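Long-range contacts in DNA polymerase (Pyrobaculum calidifontis, PDB 5MDN), which probably catalyses template-directed DNA synthesis, adding deoxyribonucleotides from their triphosphates to a growing DNA strand with release of diphosphate: residues Glu594-Phe598 against Ile641-Lys645; Phe285-Lys289 against Ile614-Gly618; Arg651-Val655 against Val761-Lys765. All blocks are in the same frame, centred on the assembly; numbering follows the deposited sequence.

Contact 1: Glu594-Phe598 against Ile641-Lys645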
loop_
_atom_site.group_PDB
_atom_site.type_symbol
_atom_site.label_atom_id
_atom_site.label_comp_id
_atom_site.label_asym_id
_atom_site.label_seq_id
_atom_site.Cartn_x
_atom_site.Cartn_y
_atom_site.Cartn_z
ATOM N N GLU A 594 -15.761 -22.212 -4.224
ATOM C CA GLU A 594 -16.827 -23.096 -4.684
ATOM C C GLU A 594 -16.757 -23.292 -6.194
ATOM O O GLU A 594 -17.003 -24.396 -6.695
ATOM C CB GLU A 594 -18.185 -22.531 -4.269
ATOM C CG GLU A 594 -19.362 -23.443 -4.564
ATOM C CD GLU A 594 -20.666 -22.895 -4.017
ATOM O OE1 GLU A 594 -20.623 -21.899 -3.265
ATOM O OE2 GLU A 594 -21.733 -23.458 -4.338
ATOM N N ARG A 595 -16.427 -22.233 -6.931
ATOM C CA ARG A 595 -16.278 -22.301 -8.377
ATOM C C ARG A 595 -15.294 -21.228 -8.822
ATOM O O ARG A 595 -15.163 -20.182 -8.183
ATOM C CB ARG A 595 -17.635 -22.153 -9.081
ATOM C CG ARG A 595 -17.782 -23.017 -10.325
ATOM C CD ARG A 595 -19.235 -23.341 -10.662
ATOM N NE ARG A 595 -19.880 -24.147 -9.627
ATOM C CZ ARG A 595 -20.810 -23.702 -8.787
ATOM N NH1 ARG A 595 -21.226 -22.445 -8.850
ATOM N NH2 ARG A 595 -21.330 -24.523 -7.885
ATOM N N VAL A 596 -14.608 -21.498 -9.932
ATOM C CA VAL A 596 -13.565 -20.621 -10.461
ATOM C C VAL A 596 -13.729 -20.532 -11.971
ATOM O O VAL A 596 -14.056 -21.523 -12.632
ATOM C CB VAL A 596 -12.146 -21.126 -10.104
ATOM C CG1 VAL A 596 -11.076 -20.271 -10.770
ATOM C CG2 VAL A 596 -11.938 -21.131 -8.608
ATOM N N LEU A 597 -13.506 -19.338 -12.514
ATOM C CA LEU A 597 -13.614 -19.084 -13.947
ATOM C C LEU A 597 -12.309 -18.474 -14.447
ATOM O O LEU A 597 -11.994 -17.323 -14.126
ATOM C CB LEU A 597 -14.793 -18.163 -14.240
ATOM C CG LEU A 597 -14.854 -17.557 -15.641
ATOM C CD1 LEU A 597 -15.041 -18.632 -16.701
ATOM C CD2 LEU A 597 -15.973 -16.542 -15.690
ATOM N N PHE A 598 -11.561 -19.239 -15.238
ATOM C CA PHE A 598 -10.397 -18.722 -15.945
ATOM C C PHE A 598 -10.835 -18.237 -17.321
ATOM O O PHE A 598 -11.349 -19.020 -18.128
ATOM C CB PHE A 598 -9.311 -19.791 -16.077
ATOM C CG PHE A 598 -8.436 -19.929 -14.862
ATOM C CD1 PHE A 598 -8.771 -20.804 -13.841
ATOM C CD2 PHE A 598 -7.268 -19.192 -14.750
ATOM C CE1 PHE A 598 -7.959 -20.934 -12.726
ATOM C CE2 PHE A 598 -6.453 -19.318 -13.641
ATOM C CZ PHE A 598 -6.799 -20.189 -12.627
ATOM N N ILE A 641 -22.233 -16.673 -13.995
ATOM C CA ILE A 641 -21.432 -17.813 -14.435
ATOM C C ILE A 641 -20.902 -18.592 -13.238
ATOM O O ILE A 641 -20.902 -19.828 -13.235
ATOM C CB ILE A 641 -20.295 -17.336 -15.358
ATOM C CG1 ILE A 641 -20.873 -16.774 -16.659
ATOM C CG2 ILE A 641 -19.329 -18.470 -15.656
ATOM C CD1 ILE A 641 -19.923 -15.888 -17.422
ATOM N N LEU A 642 -20.454 -17.885 -12.196
ATOM C CA LEU A 642 -19.871 -18.554 -11.038
ATOM C C LEU A 642 -20.909 -19.303 -10.215
ATOM O O LEU A 642 -20.555 -20.258 -9.515
ATOM C CB LEU A 642 -19.142 -17.542 -10.150
ATOM C CG LEU A 642 -17.820 -16.988 -10.679
ATOM C CD1 LEU A 642 -17.318 -15.867 -9.785
ATOM C CD2 LEU A 642 -16.789 -18.098 -10.793
ATOM N N LYS A 643 -22.176 -18.899 -10.278
ATOM C CA LYS A 643 -23.234 -19.554 -9.523
ATOM C C LYS A 643 -23.986 -20.599 -10.335
ATOM O O LYS A 643 -24.858 -21.278 -9.786
ATOM C CB LYS A 643 -24.218 -18.515 -8.977
ATOM C CG LYS A 643 -23.626 -17.609 -7.911
ATOM C CD LYS A 643 -24.674 -16.700 -7.290
ATOM C CE LYS A 643 -24.036 -15.766 -6.274
ATOM N NZ LYS A 643 -24.965 -14.689 -5.840
ATOM N N SER A 644 -23.669 -20.749 -11.620
ATOM C CA SER A 644 -24.284 -21.771 -12.454
ATOM C C SER A 644 -23.467 -23.056 -12.399
ATOM O O SER A 644 -22.239 -23.028 -12.530
ATOM C CB SER A 644 -24.403 -21.287 -13.900
ATOM O OG SER A 644 -23.126 -21.167 -14.508
ATOM N N LYS A 645 -24.153 -24.180 -12.213
ATOM C CA LYS A 645 -23.549 -25.488 -12.425
ATOM C C LYS A 645 -23.572 -25.814 -13.916
ATOM O O LYS A 645 -24.594 -25.614 -14.581
ATOM C CB LYS A 645 -24.300 -26.556 -11.632
ATOM C CG LYS A 645 -24.385 -26.284 -10.138
ATOM C CD LYS A 645 -25.390 -27.216 -9.483
ATOM C CE LYS A 645 -25.818 -26.711 -8.112
ATOM N NZ LYS A 645 -24.734 -26.811 -7.096
#
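Arg595 and Leu597, on neighbouring positions of one face of strand 595-598, pack against Ile641 and Leu642 at the C-terminal end of helix 628-643. The contact is a helix end laid on a small antiparallel sheet, in a region that in family B polymerases probably corresponds to the junction of palm and thumb.

The polar part belongs to Arg595. Its chain bends at chi3 (-64°), which brings the guanidinium round to the carbonyl of Leu642. NH1 gives a hydrogen bond to the backbone O of Leu642, which lies at the edge of the group, near its plane; the modelled length of 2.4 Å is shorter than such a bond should be and is doubtful, and the N-H...O angle is 132°. Over one face of the same group pass Ser644 C and Lys645 CG. NE turns elsewhere, to Ser414 OG.

Charge is mixed here. Arg595 NH2 forms a long salt bridge with Glu594 OE2, 3.7 Å away, while Lys645 NZ stands 4.2 Å from that same NH2, its chain crossing the arginine at about a right angle. The carboxylate of Glu594 probably eases the repulsion between the two cations.

Just past the helix, Ser644 OG gives a hydrogen bond of 2.9 Å back to Ile641 O, lying 32° from the carbonyl plane.

The apolar part is made by Leu597, Ile641 and Leu642. Leu597 CD2 rests 3.9 Å from Ile641 CG2, and Leu597 CB meets the CD2 methyl of Leu642 at 4.0 Å; that same methyl also sits 3.7 Å from the backbone O of Arg595.

Contact 2: Phe285-Lys289 against Ile614-Gly618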
loop_
_atom_site.group_PDB
_atom_site.type_symbol
_atom_site.label_atom_id
_atom_site.label_comp_id
_atom_site.label_asym_id
_atom_site.label_seq_id
_atom_site.Cartn_x
_atom_site.Cartn_y
_atom_site.Cartn_z
ATOM N N PHE A 285 -4.193 -5.156 -1.982
ATOM C CA PHE A 285 -5.015 -6.362 -2.034
ATOM C C PHE A 285 -5.450 -6.646 -3.467
ATOM O O PHE A 285 -6.252 -5.892 -4.035
ATOM C CB PHE A 285 -6.242 -6.231 -1.127
ATOM C CG PHE A 285 -5.910 -5.958 0.313
ATOM C CD1 PHE A 285 -4.788 -6.520 0.900
ATOM C CD2 PHE A 285 -6.734 -5.159 1.085
ATOM C CE1 PHE A 285 -4.488 -6.276 2.226
ATOM C CE2 PHE A 285 -6.437 -4.909 2.413
ATOM C CZ PHE A 285 -5.313 -5.471 2.983
ATOM N N PRO A 286 -4.956 -7.721 -4.085
ATOM C CA PRO A 286 -5.283 -7.993 -5.489
ATOM C C PRO A 286 -6.662 -8.594 -5.715
ATOM O O PRO A 286 -7.041 -8.797 -6.876
ATOM C CB PRO A 286 -4.186 -8.981 -5.897
ATOM C CG PRO A 286 -3.920 -9.746 -4.644
ATOM C CD PRO A 286 -4.048 -8.740 -3.523
ATOM N N GLU A 287 -7.418 -8.893 -4.657
ATOM C CA GLU A 287 -8.711 -9.553 -4.808
ATOM C C GLU A 287 -9.857 -8.589 -5.109
ATOM O O GLU A 287 -10.869 -9.016 -5.675
ATOM C CB GLU A 287 -9.045 -10.345 -3.541
ATOM C CG GLU A 287 -7.932 -11.262 -3.054
ATOM C CD GLU A 287 -7.355 -10.807 -1.726
ATOM O OE1 GLU A 287 -6.725 -9.731 -1.687
ATOM O OE2 GLU A 287 -7.542 -11.519 -0.717
ATOM N N ILE A 288 -9.726 -7.311 -4.748
ATOM C CA ILE A 288 -10.902 -6.453 -4.615
ATOM C C ILE A 288 -11.329 -5.872 -5.963
ATOM O O ILE A 288 -12.528 -5.734 -6.233
ATOM C CB ILE A 288 -10.621 -5.346 -3.583
ATOM C CG1 ILE A 288 -10.181 -5.953 -2.244
ATOM C CG2 ILE A 288 -11.844 -4.454 -3.412
ATOM C CD1 ILE A 288 -11.288 -6.068 -1.214
ATOM N N LYS A 289 -10.363 -5.499 -6.808
ATOM C CA LYS A 289 -10.581 -5.128 -8.208
ATOM C C LYS A 289 -11.217 -3.749 -8.395
ATOM O O LYS A 289 -11.106 -3.163 -9.478
ATOM C CB LYS A 289 -11.418 -6.204 -8.918
ATOM C CG LYS A 289 -12.709 -5.722 -9.566
ATOM C CD LYS A 289 -12.679 -5.953 -11.068
ATOM C CE LYS A 289 -13.877 -5.317 -11.748
ATOM N NZ LYS A 289 -13.852 -5.514 -13.223
ATOM N N ILE A 614 -17.445 -12.961 -4.085
ATOM C CA ILE A 614 -16.653 -13.104 -5.300
ATOM C C ILE A 614 -15.424 -12.210 -5.179
ATOM O O ILE A 614 -15.512 -11.072 -4.699
ATOM C CB ILE A 614 -17.484 -12.747 -6.552
ATOM C CG1 ILE A 614 -18.573 -13.793 -6.837
ATOM C CG2 ILE A 614 -16.595 -12.571 -7.778
ATOM C CD1 ILE A 614 -19.839 -13.620 -6.012
ATOM N N ASP A 615 -14.271 -12.713 -5.616
ATOM C CA ASP A 615 -13.091 -11.881 -5.791
ATOM C C ASP A 615 -12.504 -12.112 -7.175
ATOM O O ASP A 615 -12.617 -13.199 -7.746
ATOM C CB ASP A 615 -12.032 -12.122 -4.688
ATOM C CG ASP A 615 -11.642 -13.590 -4.529
ATOM O OD1 ASP A 615 -11.671 -14.357 -5.514
ATOM O OD2 ASP A 615 -11.284 -13.975 -3.396
ATOM N N ILE A 616 -11.897 -11.062 -7.719
ATOM C CA ILE A 616 -11.505 -11.016 -9.122
ATOM C C ILE A 616 -10.036 -10.632 -9.194
ATOM O O ILE A 616 -9.622 -9.631 -8.600
ATOM C CB ILE A 616 -12.369 -10.023 -9.923
ATOM C CG1 ILE A 616 -13.847 -10.410 -9.827
ATOM C CG2 ILE A 616 -11.922 -9.979 -11.376
ATOM C CD1 ILE A 616 -14.791 -9.403 -10.443
ATOM N N VAL A 617 -9.251 -11.424 -9.918
ATOM C CA VAL A 617 -7.807 -11.243 -10.010
ATOM C C VAL A 617 -7.445 -11.038 -11.473
ATOM O O VAL A 617 -7.908 -11.785 -12.342
ATOM C CB VAL A 617 -7.044 -12.446 -9.424
ATOM C CG1 VAL A 617 -5.539 -12.244 -9.570
ATOM C CG2 VAL A 617 -7.422 -12.660 -7.969
ATOM N N GLY A 618 -6.622 -10.030 -11.741
ATOM C CA GLY A 618 -6.295 -9.656 -13.100
ATOM C C GLY A 618 -7.224 -8.590 -13.661
ATOM O O GLY A 618 -8.342 -8.381 -13.194
#
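The flat groups that meet are peptide units: the carbonyl of Glu287 receives the backbone N-H of Ile616 at its O atom. The bond from Ile616 N to Glu287 O is 3.1 Å long and fairly straight, with an N-H...O angle of 162°, and its donor lies 18° off the carbonyl plane. The carboxylates of Glu287 and Asp615 do not stack on one another: Glu287 OE2 and Asp615 OD2 remain 5.2 Å apart. Lys591 serves both, as a salt bridge to Glu287 OE2 and a weaker, longer pair to Asp615 OD2, and probably offsets their like charges. Asp615 OD1 is held by Tyr593 OH.

At the roots of these two side chains, carbon meets carbon. Glu287 CB faces Asp615 CB at 3.7 Å, while the glutamate chain bends at chi2 (113°) and carries its carboxylate away from the strand. On the other side of the backbone bond, Lys289 lies obliquely across Ile616: Lys289 CB is 4.1 Å from Ile616 CB, and further out the lysine CD touches both CD1 and CG2 of the isoleucine. Val617 adds a looser touch, its CG2 4.0 Å from Pro286 O.

Strand 614-617 is an outermost strand of its antiparallel sheet. Strand 605-609 pairs with it on one side through Asp615 and Val617, so the N-H of Ile616 is turned to the other side, where the 285-289 loop of the exonuclease region takes it. That loop runs between helices 278-282 and 293-299, Ile288 packing back on Val296 and Tyr299, and it thereby joins the exonuclease part of the enzyme to the polymerase part.

Contact 3: Arg651-Val655 against Val761-Lys765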
loop_
_atom_site.group_PDB
_atom_site.type_symbol
_atom_site.label_atom_id
_atom_site.label_comp_id
_atom_site.label_asym_id
_atom_site.label_seq_id
_atom_site.Cartn_x
_atom_site.Cartn_y
_atom_site.Cartn_z
ATOM N N ARG A 651 -24.465 -19.984 -20.241
ATOM C CA ARG A 651 -24.883 -19.124 -21.348
ATOM C C ARG A 651 -26.322 -18.660 -21.182
ATOM O O ARG A 651 -26.602 -17.457 -21.152
ATOM C CB ARG A 651 -24.739 -19.815 -22.706
ATOM C CG ARG A 651 -23.352 -20.135 -23.199
ATOM C CD ARG A 651 -23.467 -21.068 -24.398
ATOM N NE ARG A 651 -22.178 -21.409 -24.988
ATOM C CZ ARG A 651 -22.030 -22.243 -26.013
ATOM N NH1 ARG A 651 -23.093 -22.823 -26.550
ATOM N NH2 ARG A 651 -20.824 -22.496 -26.506
ATOM N N GLU A 652 -27.249 -19.614 -21.080
ATOM C CA GLU A 652 -28.667 -19.286 -21.010
ATOM C C GLU A 652 -28.957 -18.302 -19.884
ATOM O O GLU A 652 -29.852 -17.459 -20.011
ATOM C CB GLU A 652 -29.481 -20.574 -20.874
ATOM C CG GLU A 652 -30.985 -20.387 -20.862
ATOM C CD GLU A 652 -31.723 -21.712 -20.847
ATOM O OE1 GLU A 652 -31.081 -22.749 -20.565
ATOM O OE2 GLU A 652 -32.937 -21.722 -21.142
ATOM N N ARG A 653 -28.215 -18.390 -18.779
ATOM C CA ARG A 653 -28.320 -17.375 -17.736
ATOM C C ARG A 653 -27.762 -16.040 -18.219
ATOM O O ARG A 653 -28.389 -14.990 -18.037
ATOM C CB ARG A 653 -27.588 -17.840 -16.477
ATOM C CG ARG A 653 -28.222 -19.039 -15.791
ATOM C CD ARG A 653 -29.168 -18.625 -14.677
ATOM N NE ARG A 653 -28.438 -18.193 -13.490
ATOM C CZ ARG A 653 -27.920 -19.025 -12.591
ATOM N NH1 ARG A 653 -28.053 -20.336 -12.744
ATOM N NH2 ARG A 653 -27.268 -18.547 -11.540
ATOM N N VAL A 654 -26.570 -16.062 -18.824
ATOM C CA VAL A 654 -25.920 -14.826 -19.255
ATOM C C VAL A 654 -26.704 -14.167 -20.385
ATOM O O VAL A 654 -26.989 -12.965 -20.341
ATOM C CB VAL A 654 -24.463 -15.099 -19.670
ATOM C CG1 VAL A 654 -23.913 -13.934 -20.476
ATOM C CG2 VAL A 654 -23.604 -15.331 -18.441
ATOM N N VAL A 655 -27.081 -14.944 -21.406
ATOM C CA VAL A 655 -27.724 -14.348 -22.574
ATOM C C VAL A 655 -29.102 -13.807 -22.223
ATOM O O VAL A 655 -29.544 -12.801 -22.791
ATOM C CB VAL A 655 -27.805 -15.368 -23.726
ATOM C CG1 VAL A 655 -28.317 -14.702 -24.997
ATOM C CG2 VAL A 655 -26.452 -16.003 -23.974
ATOM N N VAL A 761 -17.227 -19.022 -24.249
ATOM C CA VAL A 761 -18.194 -20.024 -24.694
ATOM C C VAL A 761 -19.261 -19.451 -25.638
ATOM O O VAL A 761 -19.895 -20.205 -26.382
ATOM C CB VAL A 761 -18.837 -20.663 -23.446
ATOM C CG1 VAL A 761 -19.908 -19.758 -22.871
ATOM C CG2 VAL A 761 -19.360 -22.062 -23.729
ATOM N N LEU A 762 -19.473 -18.128 -25.638
ATOM C CA LEU A 762 -20.625 -17.556 -26.340
ATOM C C LEU A 762 -20.238 -16.341 -27.178
ATOM O O LEU A 762 -19.356 -15.561 -26.811
ATOM C CB LEU A 762 -21.757 -17.147 -25.372
ATOM C CG LEU A 762 -21.631 -15.858 -24.557
ATOM C CD1 LEU A 762 -22.955 -15.497 -23.897
ATOM C CD2 LEU A 762 -20.549 -15.999 -23.505
ATOM N N GLY A 763 -20.925 -16.201 -28.319
ATOM C CA GLY A 763 -20.672 -15.137 -29.267
ATOM C C GLY A 763 -21.732 -14.043 -29.243
ATOM O O GLY A 763 -22.588 -13.977 -28.358
ATOM N N VAL A 764 -21.728 -13.111 -30.169
ATOM C CA VAL A 764 -22.747 -12.068 -30.147
ATOM C C VAL A 764 -24.120 -12.623 -30.448
ATOM O O VAL A 764 -24.431 -12.991 -31.559
ATOM C CB VAL A 764 -22.442 -11.072 -31.209
ATOM C CG1 VAL A 764 -21.188 -10.328 -30.849
ATOM C CG2 VAL A 764 -22.190 -11.830 -32.493
ATOM N N LYS A 765 -24.957 -12.687 -29.441
ATOM C CA LYS A 765 -26.273 -13.239 -29.609
ATOM C C LYS A 765 -27.422 -12.307 -29.263
ATOM O O LYS A 765 -27.364 -11.586 -28.273
ATOM C CB LYS A 765 -26.378 -14.486 -28.773
ATOM C CG LYS A 765 -25.234 -15.463 -28.973
ATOM C CD LYS A 765 -25.572 -16.829 -28.398
ATOM C CE LYS A 765 -24.381 -17.449 -27.699
ATOM N NZ LYS A 765 -24.417 -18.930 -27.800
#
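Arg651 runs its extended side chain past Leu762, in the opposite sense, to meet Val761, its CG 3.5 Å from Val761 CG1 and 4.0 Å from Leu762 CB. The chain is straight from CG to NE, which carries the guanidinium beyond the helix to the backbone of the 761-765 segment. There Val761 O is 2.5 Å from Arg651 NH2 and stands at a slant to the guanidinium; at this resolution so short a distance carries little weight. Val761 CG1 lies at the edge of the group, in its plane, and Val761 CG2 is the nearer methyl, close to both NE and NH2, so the arginine is met by the carbonyl and both methyls of the same valine.

Over one face of the guanidinium comes Lys765 NZ. It is 4.3 Å from Arg651 NH1, two like charges close together, and the lysine chain reaches it by bending at chi3 and chi4 as it slants past the arginine.

The apolar half is built around Leu762. Its CG sits between the backbone N and the carbonyl carbon (chi1 77°), which directs CD1 into the helix surface. This methyl touches Val655 CG2 at 3.5 Å and Val654 CG1 at 3.9 Å. Residues 651 and 655 stand one helical turn apart, joined by the backbone bond from Val655 N to Arg651 O, so Leu762 settles against that single turn. With an alanine at Arg651, Val761 O would probably lose the guanidinium beside it, and Val761 and Leu762 CB the aliphatic chain packed on them.

Val654 also faces inward, to Ile641 of the preceding helix. Here an irregular segment after helix 743-756, near the end of the modelled chain, packs along one turn of helix 647-666 at the surface of what is probably the thumb.

Overall arrangement
Contact 1 stands between the other two, its centre 15 Å from each, whereas the centres of contacts 2 and 3 are 24 Å apart and their nearest atoms about 10 Å. Leu642 CD1 of contact 1 packs on Ile614 CG1 of contact 2 at 3.8 Å; strands 595-598 and 614-617 belong to the same sheet, and helix 628-643 follows the second of them. Toward contact 3, Ile641 CG1 meets Val654 CG2 at 3.6 Å, where helices 628-643 and 647-666 adjoin. Together the three run from the exonuclease loop through the sheet to the 761-765 segment. All lie away from the magnesium-binding aspartates.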